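Local coordinates for flagellar basal body protein (Helicobacter pylori, PDB 5NPY), which probably forms part of the flagellar hook, the curved segment that joins the flagellar filament to the basal-body rod, at residues 222-227 / 294-299; 228-233 / 240-245; 276-281 / 391-396. All blocks are in the same frame, centred on the assembly; numbering follows the deposited sequence.

Contact 1: 222-227 / 294-299; sequences ERFLNQ and LNLIKS. With 144 (tris-hydroxymethyl-methyl-ammonium), chain B.
Helix-on-sheet packing is the motif here: the short helix 221-226 lays F224 against L296 of strand 293-298, part of an antiparallel sheet. The axes of 222-226 and 294-298 approach to 9.9 Å and run at 131° to each other, and the nearest CA pair is F224 with L296. F224 is the residue of the helix that makes the contact. Its ring is swung anti to the backbone N (chi1 161°), and L296 CB sits over one face of it, 3.7 Å from the ring centroid and 18° off the normal, a CH-pi arrangement displaced toward the CD1-CE1 rim. L296 CD2 extends the same contact, lying 3.9 Å from F224 CD1, the two side chains sliding past one another in opposite directions. The far end of the ring meets backbone instead: L294 O lies in plane at the edge, 3.9 Å from F224 CZ. That carbonyl is also an acceptor for Q283 NE2, so the ring abuts an oxygen with a polar partner of its own. L310 of the adjacent strand 308-313 and L279 of helix 279-289 also touch F224, which is buried. Two residues further on, the helix borders the pocket for the bound tris-hydroxymethyl-methyl-ammonium, where N226 CB comes within 3.2 Å of ligand atom O2.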
loop_
_atom_site.group_PDB
_atom_site.type_symbol
_atom_site.label_atom_id
_atom_site.label_comp_id
_atom_site.label_asym_id
_atom_site.label_seq_id
_atom_site.Cartn_x
_atom_site.Cartn_y
_atom_site.Cartn_z
ATOM N N GLU A 222 -23.073 -7.108 -20.991
ATOM C CA GLU A 222 -22.907 -8.088 -19.922
ATOM C C GLU A 222 -22.670 -7.444 -18.556
ATOM O O GLU A 222 -22.957 -8.065 -17.529
ATOM C CB GLU A 222 -21.758 -9.041 -20.267
ATOM C CG GLU A 222 -20.517 -8.377 -20.824
ATOM C CD GLU A 222 -20.602 -8.049 -22.324
ATOM O OE1 GLU A 222 -19.697 -8.465 -23.081
ATOM O OE2 GLU A 222 -21.539 -7.358 -22.772
ATOM N N ARG A 223 -22.113 -6.234 -18.505
ATOM C CA ARG A 223 -22.057 -5.548 -17.222
ATOM C C ARG A 223 -23.453 -5.180 -16.753
ATOM O O ARG A 223 -23.786 -5.353 -15.573
ATOM C CB ARG A 223 -21.164 -4.300 -17.282
ATOM C CG ARG A 223 -19.683 -4.584 -17.534
ATOM C CD ARG A 223 -18.872 -3.332 -17.591
ATOM N NE ARG A 223 -17.436 -3.669 -17.523
ATOM C CZ ARG A 223 -16.450 -2.789 -17.585
ATOM N NH1 ARG A 223 -16.727 -1.495 -17.671
ATOM N NH2 ARG A 223 -15.203 -3.216 -17.578
ATOM N N PHE A 224 -24.283 -4.683 -17.671
ATOM C CA PHE A 224 -25.673 -4.398 -17.342
ATOM C C PHE A 224 -26.401 -5.657 -16.855
ATOM O O PHE A 224 -27.099 -5.623 -15.832
ATOM C CB PHE A 224 -26.343 -3.759 -18.565
ATOM C CG PHE A 224 -27.845 -3.817 -18.560
ATOM C CD1 PHE A 224 -28.585 -2.987 -17.729
ATOM C CD2 PHE A 224 -28.519 -4.674 -19.416
ATOM C CE1 PHE A 224 -29.970 -3.017 -17.730
ATOM C CE2 PHE A 224 -29.911 -4.718 -19.429
ATOM C CZ PHE A 224 -30.643 -3.887 -18.586
ATOM N N LEU A 225 -26.191 -6.797 -17.520
ATOM C CA LEU A 225 -26.967 -7.978 -17.148
ATOM C C LEU A 225 -26.583 -8.494 -15.769
ATOM O O LEU A 225 -27.463 -8.929 -15.007
ATOM C CB LEU A 225 -26.818 -9.087 -18.191
ATOM C CG LEU A 225 -27.520 -8.770 -19.514
ATOM C CD1 LEU A 225 -27.407 -9.934 -20.489
ATOM C CD2 LEU A 225 -28.981 -8.362 -19.277
ATOM N N ASN A 226 -25.284 -8.431 -15.424
ATOM C CA ASN A 226 -24.733 -9.046 -14.221
ATOM C C ASN A 226 -24.641 -8.096 -13.021
ATOM O O ASN A 226 -24.059 -8.475 -12.001
ATOM C CB ASN A 226 -23.342 -9.633 -14.508
ATOM C CG ASN A 226 -23.378 -10.747 -15.558
ATOM O OD1 ASN A 226 -24.446 -11.284 -15.878
ATOM N ND2 ASN A 226 -22.204 -11.101 -16.094
ATOM N N GLN A 227 -25.181 -6.885 -13.121
ATOM C CA GLN A 227 -25.128 -5.944 -12.013
ATOM C C GLN A 227 -26.231 -6.274 -11.011
ATOM O O GLN A 227 -27.406 -6.351 -11.362
ATOM C CB GLN A 227 -25.242 -4.507 -12.515
ATOM C CG GLN A 227 -25.213 -3.445 -11.438
ATOM C CD GLN A 227 -23.839 -3.232 -10.910
ATOM O OE1 GLN A 227 -22.834 -3.706 -11.492
ATOM N NE2 GLN A 227 -23.759 -2.545 -9.766
ATOM N N LEU A 294 -37.118 -5.187 -20.283
ATOM C CA LEU A 294 -36.355 -4.313 -19.397
ATOM C C LEU A 294 -35.026 -3.963 -20.068
ATOM O O LEU A 294 -34.133 -4.818 -20.174
ATOM C CB LEU A 294 -36.114 -4.985 -18.051
ATOM C CG LEU A 294 -35.304 -4.073 -17.143
ATOM C CD1 LEU A 294 -36.127 -2.810 -16.865
ATOM C CD2 LEU A 294 -34.894 -4.794 -15.875
ATOM N N ASN A 295 -34.891 -2.708 -20.510
ATOM C CA ASN A 295 -33.759 -2.260 -21.313
ATOM C C ASN A 295 -32.931 -1.208 -20.578
ATOM O O ASN A 295 -33.453 -0.428 -19.775
ATOM C CB ASN A 295 -34.235 -1.658 -22.648
ATOM C CG ASN A 295 -34.919 -2.680 -23.555
ATOM O OD1 ASN A 295 -35.978 -2.407 -24.122
ATOM N ND2 ASN A 295 -34.312 -3.865 -23.689
ATOM N N LEU A 296 -31.631 -1.190 -20.878
ATOM C CA LEU A 296 -30.755 -0.069 -20.551
ATOM C C LEU A 296 -30.710 0.912 -21.727
ATOM O O LEU A 296 -30.376 0.517 -22.853
ATOM C CB LEU A 296 -29.352 -0.568 -20.228
ATOM C CG LEU A 296 -28.368 0.507 -19.773
ATOM C CD1 LEU A 296 -28.765 1.005 -18.418
ATOM C CD2 LEU A 296 -26.957 -0.041 -19.766
ATOM N N ILE A 297 -31.033 2.189 -21.467
ATOM C CA ILE A 297 -31.048 3.226 -22.500
ATOM C C ILE A 297 -30.291 4.472 -22.031
ATOM O O ILE A 297 -30.095 4.713 -20.837
ATOM C CB ILE A 297 -32.486 3.624 -22.922
ATOM C CG1 ILE A 297 -33.295 4.095 -21.713
ATOM C CG2 ILE A 297 -33.207 2.484 -23.610
ATOM C CD1 ILE A 297 -34.315 5.144 -22.035
ATOM N N LYS A 298 -29.875 5.283 -22.996
ATOM C CA LYS A 298 -29.284 6.578 -22.687
ATOM C C LYS A 298 -30.386 7.616 -22.584
ATOM O O LYS A 298 -31.307 7.641 -23.402
ATOM C CB LYS A 298 -28.283 7.008 -23.754
ATOM C CG LYS A 298 -27.087 6.118 -23.936
ATOM C CD LYS A 298 -26.245 6.687 -25.070
ATOM C CE LYS A 298 -24.860 6.092 -25.132
ATOM N NZ LYS A 298 -24.077 6.697 -26.262
ATOM N N SER A 299 -30.290 8.468 -21.564
ATOM C CA SER A 299 -31.273 9.523 -21.357
ATOM C C SER A 299 -31.226 10.581 -22.448
ATOM O O SER A 299 -32.187 11.345 -22.598
ATOM C CB SER A 299 -31.036 10.188 -20.007
ATOM O OG SER A 299 -29.716 10.697 -19.957
HETATM C C1 144 B . -19.331 -11.680 -11.397
HETATM N N 144 B . -19.485 -10.238 -11.199
HETATM C C2 144 B . -20.626 -9.753 -11.974
HETATM O O2 144 B . -20.345 -9.561 -13.339
HETATM C C3 144 B . -18.280 -9.541 -11.634
HETATM O O3 144 B . -18.220 -8.252 -11.064
HETATM C C4 144 B . -19.722 -9.861 -9.796
HETATM O O4 144 B . -19.852 -10.881 -8.829
#

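Contact 2: 228-233 / 240-245; sequences DINALA and IDAITN
N230 joins two arms of the loop between helix 221-226 and strand 247-252, projecting from a type I beta turn (D228 to A231) onto the backbone of 240-245. Its own N is held by D228 OD2 at 2.9 Å, which makes an Asx turn at the start of the same bend. From there CB of N230 packs on A242 CB at 3.8 Å. With CG anti to the backbone N (chi1 -165°), the amide reaches across to the bend at D241-I243. At its tip OD1 accepts a weak hydrogen bond from I243 N, 3.3 Å long with an N-H...O angle of 145°, and lies close to A242 N as well. The other branch, ND2, rests against I243 CG1 at 3.2 Å, the two side chains crossing at about a right angle. ND2 also donates to S382 OG, outside the two segments, and weakly to a water that D241 OD2 shares. A second water bridges N230 O and D241 N. Beside this polar link the two arms meet through a straighter bond, I240 N to L232 O, 3.1 Å and 166°. I240 is buried between the 228-233 arm and helix 327-332, its CB against I229 O, while its CG1 packs on L232 CB at 3.8 Å.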
loop_
_atom_site.group_PDB
_atom_site.type_symbol
_atom_site.label_atom_id
_atom_site.label_comp_id
_atom_site.label_asym_id
_atom_site.label_seq_id
_atom_site.Cartn_x
_atom_site.Cartn_y
_atom_site.Cartn_z
ATOM N N ASP A 228 -25.832 -6.535 -9.780
ATOM C CA ASP A 228 -26.767 -6.690 -8.674
ATOM C C ASP A 228 -27.584 -5.392 -8.515
ATOM O O ASP A 228 -27.025 -4.303 -8.343
ATOM C CB ASP A 228 -25.961 -7.028 -7.406
ATOM C CG ASP A 228 -26.835 -7.282 -6.160
ATOM O OD1 ASP A 228 -26.284 -7.795 -5.164
ATOM O OD2 ASP A 228 -28.041 -6.958 -6.150
ATOM N N ILE A 229 -28.907 -5.505 -8.614
ATOM C CA ILE A 229 -29.771 -4.327 -8.520
ATOM C C ILE A 229 -29.669 -3.648 -7.144
ATOM O O ILE A 229 -29.928 -2.446 -7.028
ATOM C CB ILE A 229 -31.222 -4.726 -8.864
ATOM C CG1 ILE A 229 -32.078 -3.493 -9.129
ATOM C CG2 ILE A 229 -31.851 -5.590 -7.757
ATOM C CD1 ILE A 229 -33.464 -3.828 -9.607
ATOM N N ASN A 230 -29.294 -4.394 -6.085
ATOM C CA ASN A 230 -29.012 -3.804 -4.772
ATOM C C ASN A 230 -27.676 -3.068 -4.728
ATOM O O ASN A 230 -27.436 -2.320 -3.768
ATOM C CB ASN A 230 -29.015 -4.879 -3.676
ATOM C CG ASN A 230 -29.101 -4.285 -2.264
ATOM O OD1 ASN A 230 -30.068 -3.561 -1.945
ATOM N ND2 ASN A 230 -28.145 -4.607 -1.415
ATOM N N ALA A 231 -26.799 -3.283 -5.716
ATOM C CA ALA A 231 -25.538 -2.538 -5.837
ATOM C C ALA A 231 -25.728 -1.290 -6.690
ATOM O O ALA A 231 -24.938 -0.989 -7.594
ATOM C CB ALA A 231 -24.435 -3.430 -6.413
ATOM N N LEU A 232 -26.796 -0.550 -6.389
ATOM C CA LEU A 232 -27.192 0.611 -7.174
ATOM C C LEU A 232 -27.784 1.686 -6.268
ATOM O O LEU A 232 -28.086 1.451 -5.094
ATOM C CB LEU A 232 -28.209 0.226 -8.247
ATOM C CG LEU A 232 -27.701 -0.657 -9.393
ATOM C CD1 LEU A 232 -28.889 -1.144 -10.161
ATOM C CD2 LEU A 232 -26.748 0.123 -10.296
ATOM N N ALA A 233 -27.978 2.872 -6.846
ATOM C CA ALA A 233 -28.683 3.962 -6.186
ATOM C C ALA A 233 -29.370 4.786 -7.263
ATOM O O ALA A 233 -28.948 4.784 -8.423
ATOM C CB ALA A 233 -27.729 4.832 -5.340
ATOM N N ILE A 240 -30.855 1.596 -3.617
ATOM C CA ILE A 240 -32.089 0.907 -3.977
ATOM C C ILE A 240 -32.585 0.053 -2.813
ATOM O O ILE A 240 -33.800 -0.117 -2.625
ATOM C CB ILE A 240 -31.878 0.071 -5.253
ATOM C CG1 ILE A 240 -31.463 0.991 -6.408
ATOM C CG2 ILE A 240 -33.129 -0.721 -5.583
ATOM C CD1 ILE A 240 -32.505 2.025 -6.761
ATOM N N ASP A 241 -31.657 -0.498 -2.026
ATOM C CA ASP A 241 -31.967 -1.177 -0.767
ATOM C C ASP A 241 -32.921 -2.355 -0.986
ATOM O O ASP A 241 -33.845 -2.589 -0.201
ATOM C CB ASP A 241 -32.525 -0.182 0.269
ATOM C CG ASP A 241 -32.584 -0.765 1.684
ATOM O OD1 ASP A 241 -33.258 -0.137 2.519
ATOM O OD2 ASP A 241 -31.985 -1.844 1.965
ATOM N N ALA A 242 -32.671 -3.115 -2.061
ATOM C CA ALA A 242 -33.415 -4.344 -2.323
ATOM C C ALA A 242 -33.453 -5.259 -1.112
ATOM O O ALA A 242 -34.406 -6.024 -0.945
ATOM C CB ALA A 242 -32.792 -5.100 -3.496
ATOM N N ILE A 243 -32.423 -5.199 -0.266
ATOM C CA ILE A 243 -32.311 -6.146 0.838
ATOM C C ILE A 243 -33.501 -6.025 1.778
ATOM O O ILE A 243 -34.073 -7.031 2.213
ATOM C CB ILE A 243 -30.983 -5.947 1.585
ATOM C CG1 ILE A 243 -29.827 -6.351 0.686
ATOM C CG2 ILE A 243 -30.967 -6.771 2.872
ATOM C CD1 ILE A 243 -29.796 -7.820 0.435
ATOM N N THR A 244 -33.909 -4.807 2.099
ATOM C CA THR A 244 -35.010 -4.699 3.036
ATOM C C THR A 244 -36.364 -4.477 2.365
ATOM O O THR A 244 -37.387 -4.631 3.034
ATOM C CB THR A 244 -34.716 -3.610 4.078
ATOM O OG1 THR A 244 -34.082 -2.493 3.461
ATOM C CG2 THR A 244 -33.769 -4.155 5.125
ATOM N N ASN A 245 -36.410 -4.194 1.051
ATOM C CA ASN A 245 -37.674 -4.141 0.289
ATOM C C ASN A 245 -37.572 -5.070 -0.926
ATOM O O ASN A 245 -37.349 -4.604 -2.045
ATOM C CB ASN A 245 -38.001 -2.711 -0.144
ATOM C CG ASN A 245 -37.981 -1.733 1.009
ATOM O OD1 ASN A 245 -38.793 -1.822 1.930
ATOM N ND2 ASN A 245 -37.060 -0.785 0.955
HETATM O O HOH W 1 -28.875 -0.585 -2.118
HETATM O O HOH W 2 -29.174 -3.028 1.339
#

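Contact 3: 276-281 / 391-396; sequences FKTLGD and SKRKNQ
T278 CG2 sits over one face of the flat guanidinium of R393, a residue of the ligand pocket: the methyl stands 3.4 Å above the plane, over its centre, and the two side chains cross at about a right angle. The bend of the arginine at chi3 (58°) turns the guanidinium out from its aliphatic stem. Next to it K277 CE packs obliquely on R393, 3.5 Å from R393 O and 3.9 Å from R393 CB. A water joins the same two residues, accepting from K277 NZ and donating to R393 O. K277 NZ and R393 NE are 5.5 Å apart, and each has its own partners: K277 NZ forms a salt bridge with D228, whereas R393 NE donates to N381 OD1 and NH2 to N226 O. T278 is itself held as the N-cap of helix 279-289, in a capping box with D281: D281 N donates to T278 OG1 at 2.8 Å and T278 N returns a 3.0 Å bond to D281 OD2. K277 N also reaches D281 OD2, so one carboxylate oxygen holds two successive backbone amides. The contact thus joins the start of helix 279-289, just after strand 275-276, to the loop between strands 370-381 and 396-406.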
loop_
_atom_site.group_PDB
_atom_site.type_symbol
_atom_site.label_atom_id
_atom_site.label_comp_id
_atom_site.label_asym_id
_atom_site.label_seq_id
_atom_site.Cartn_x
_atom_site.Cartn_y
_atom_site.Cartn_z
ATOM N N PHE A 276 -34.962 -12.862 -7.948
ATOM C CA PHE A 276 -34.010 -12.206 -8.833
ATOM C C PHE A 276 -33.011 -11.461 -7.979
ATOM O O PHE A 276 -33.294 -11.100 -6.827
ATOM C CB PHE A 276 -34.658 -11.205 -9.800
ATOM C CG PHE A 276 -35.310 -10.018 -9.106
ATOM C CD1 PHE A 276 -36.557 -10.163 -8.466
ATOM C CD2 PHE A 276 -34.692 -8.759 -9.099
ATOM C CE1 PHE A 276 -37.177 -9.078 -7.817
ATOM C CE2 PHE A 276 -35.314 -7.655 -8.453
ATOM C CZ PHE A 276 -36.562 -7.821 -7.805
ATOM N N LYS A 277 -31.845 -11.234 -8.567
ATOM C CA LYS A 277 -30.764 -10.543 -7.893
ATOM C C LYS A 277 -30.174 -9.483 -8.821
ATOM O O LYS A 277 -30.020 -8.320 -8.417
ATOM C CB LYS A 277 -29.689 -11.529 -7.473
ATOM C CG LYS A 277 -28.554 -10.879 -6.705
ATOM C CD LYS A 277 -27.906 -11.865 -5.823
ATOM C CE LYS A 277 -26.616 -11.289 -5.251
ATOM N NZ LYS A 277 -26.830 -10.496 -4.015
ATOM N N THR A 278 -29.867 -9.858 -10.070
ATOM C CA THR A 278 -29.242 -8.958 -11.038
ATOM C C THR A 278 -30.283 -8.300 -11.920
ATOM O O THR A 278 -31.434 -8.728 -11.988
ATOM C CB THR A 278 -28.266 -9.696 -11.953
ATOM O OG1 THR A 278 -29.017 -10.581 -12.792
ATOM C CG2 THR A 278 -27.205 -10.463 -11.168
ATOM N N LEU A 279 -29.833 -7.294 -12.673
ATOM C CA LEU A 279 -30.702 -6.690 -13.681
ATOM C C LEU A 279 -31.068 -7.706 -14.753
ATOM O O LEU A 279 -32.196 -7.703 -15.267
ATOM C CB LEU A 279 -30.023 -5.465 -14.307
ATOM C CG LEU A 279 -29.842 -4.229 -13.418
ATOM C CD1 LEU A 279 -29.041 -3.183 -14.166
ATOM C CD2 LEU A 279 -31.190 -3.670 -12.960
ATOM N N GLY A 280 -30.117 -8.583 -15.104
ATOM C CA GLY A 280 -30.425 -9.674 -16.004
ATOM C C GLY A 280 -31.504 -10.592 -15.457
ATOM O O GLY A 280 -32.501 -10.860 -16.129
ATOM N N ASP A 281 -31.332 -11.071 -14.216
ATOM C CA ASP A 281 -32.373 -11.927 -13.640
ATOM C C ASP A 281 -33.737 -11.250 -13.703
ATOM O O ASP A 281 -34.746 -11.907 -13.978
ATOM C CB ASP A 281 -32.102 -12.316 -12.172
ATOM C CG ASP A 281 -30.762 -12.951 -11.942
ATOM O OD1 ASP A 281 -30.407 -13.792 -12.785
ATOM O OD2 ASP A 281 -30.158 -12.773 -10.846
ATOM N N SER A 391 -24.847 -20.027 -2.475
ATOM C CA SER A 391 -25.209 -18.951 -3.399
ATOM C C SER A 391 -24.010 -18.594 -4.259
ATOM O O SER A 391 -22.899 -18.429 -3.746
ATOM C CB SER A 391 -25.689 -17.714 -2.630
ATOM O OG SER A 391 -26.698 -18.052 -1.700
ATOM N N LYS A 392 -24.219 -18.496 -5.569
ATOM C CA LYS A 392 -23.086 -18.207 -6.441
ATOM C C LYS A 392 -22.608 -16.766 -6.329
ATOM O O LYS A 392 -21.458 -16.486 -6.672
ATOM C CB LYS A 392 -23.445 -18.526 -7.889
ATOM C CG LYS A 392 -23.681 -19.989 -8.092
ATOM C CD LYS A 392 -24.176 -20.302 -9.483
ATOM C CE LYS A 392 -24.063 -21.788 -9.713
ATOM N NZ LYS A 392 -24.780 -22.527 -8.626
ATOM N N ARG A 393 -23.461 -15.845 -5.864
ATOM C CA ARG A 393 -23.050 -14.453 -5.749
ATOM C C ARG A 393 -23.214 -14.034 -4.298
ATOM O O ARG A 393 -23.803 -12.986 -3.996
ATOM C CB ARG A 393 -23.859 -13.570 -6.697
ATOM C CG ARG A 393 -23.774 -13.993 -8.184
ATOM C CD ARG A 393 -24.740 -13.154 -9.001
ATOM N NE ARG A 393 -24.425 -11.731 -8.852
ATOM C CZ ARG A 393 -23.981 -10.917 -9.810
ATOM N NH1 ARG A 393 -23.830 -11.323 -11.066
ATOM N NH2 ARG A 393 -23.747 -9.651 -9.501
ATOM N N LYS A 394 -22.706 -14.878 -3.395
ATOM C CA LYS A 394 -22.740 -14.555 -1.977
ATOM C C LYS A 394 -21.826 -13.376 -1.639
ATOM O O LYS A 394 -22.200 -12.490 -0.849
ATOM C CB LYS A 394 -22.339 -15.781 -1.155
ATOM C CG LYS A 394 -22.778 -15.711 0.294
ATOM C CD LYS A 394 -21.606 -15.842 1.212
ATOM C CE LYS A 394 -20.822 -17.113 0.923
ATOM N NZ LYS A 394 -19.431 -16.929 1.380
ATOM N N ASN A 395 -20.593 -13.389 -2.148
ATOM C CA ASN A 395 -19.608 -12.392 -1.743
ATOM C C ASN A 395 -19.857 -11.035 -2.389
ATOM O O ASN A 395 -20.175 -10.942 -3.583
ATOM C CB ASN A 395 -18.202 -12.854 -2.101
ATOM C CG ASN A 395 -17.776 -13.997 -1.289
ATOM O OD1 ASN A 395 -18.423 -14.306 -0.297
ATOM N ND2 ASN A 395 -16.688 -14.664 -1.694
ATOM N N GLN A 396 -19.672 -9.977 -1.599
ATOM C CA GLN A 396 -19.666 -8.637 -2.162
ATOM C C GLN A 396 -18.466 -8.493 -3.082
ATOM O O GLN A 396 -17.366 -8.964 -2.770
ATOM C CB GLN A 396 -19.613 -7.583 -1.065
ATOM C CG GLN A 396 -19.035 -6.266 -1.524
ATOM C CD GLN A 396 -19.522 -5.126 -0.693
ATOM O OE1 GLN A 396 -20.697 -5.085 -0.307
ATOM N NE2 GLN A 396 -18.626 -4.175 -0.398
HETATM O O HOH W 3 -25.645 -12.076 -1.685
#

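How the contacts relate
The three contacts lie on one side of the chain's centre, some 30 Å or more from it, and adjoin one another although their chemistry differs. Contact 1 is apolar and only partly buried, without a cross-segment hydrogen bond; contact 2 is buried and combines backbone, amide and water bonds; contact 3, also buried, pairs a methyl with a guanidinium beside a capped helix start. Residues 225-229 run alongside 277-280, at the start of helix 279-289: L225 O lies 2.7 Å from G280 N, and I229 N lies 3.0 Å from K277 O. Contacts 1 and 3 each contribute a residue to the same ligand pocket, while contact 2 lies farther off, its L232 side chain about 12 Å from the bound molecule.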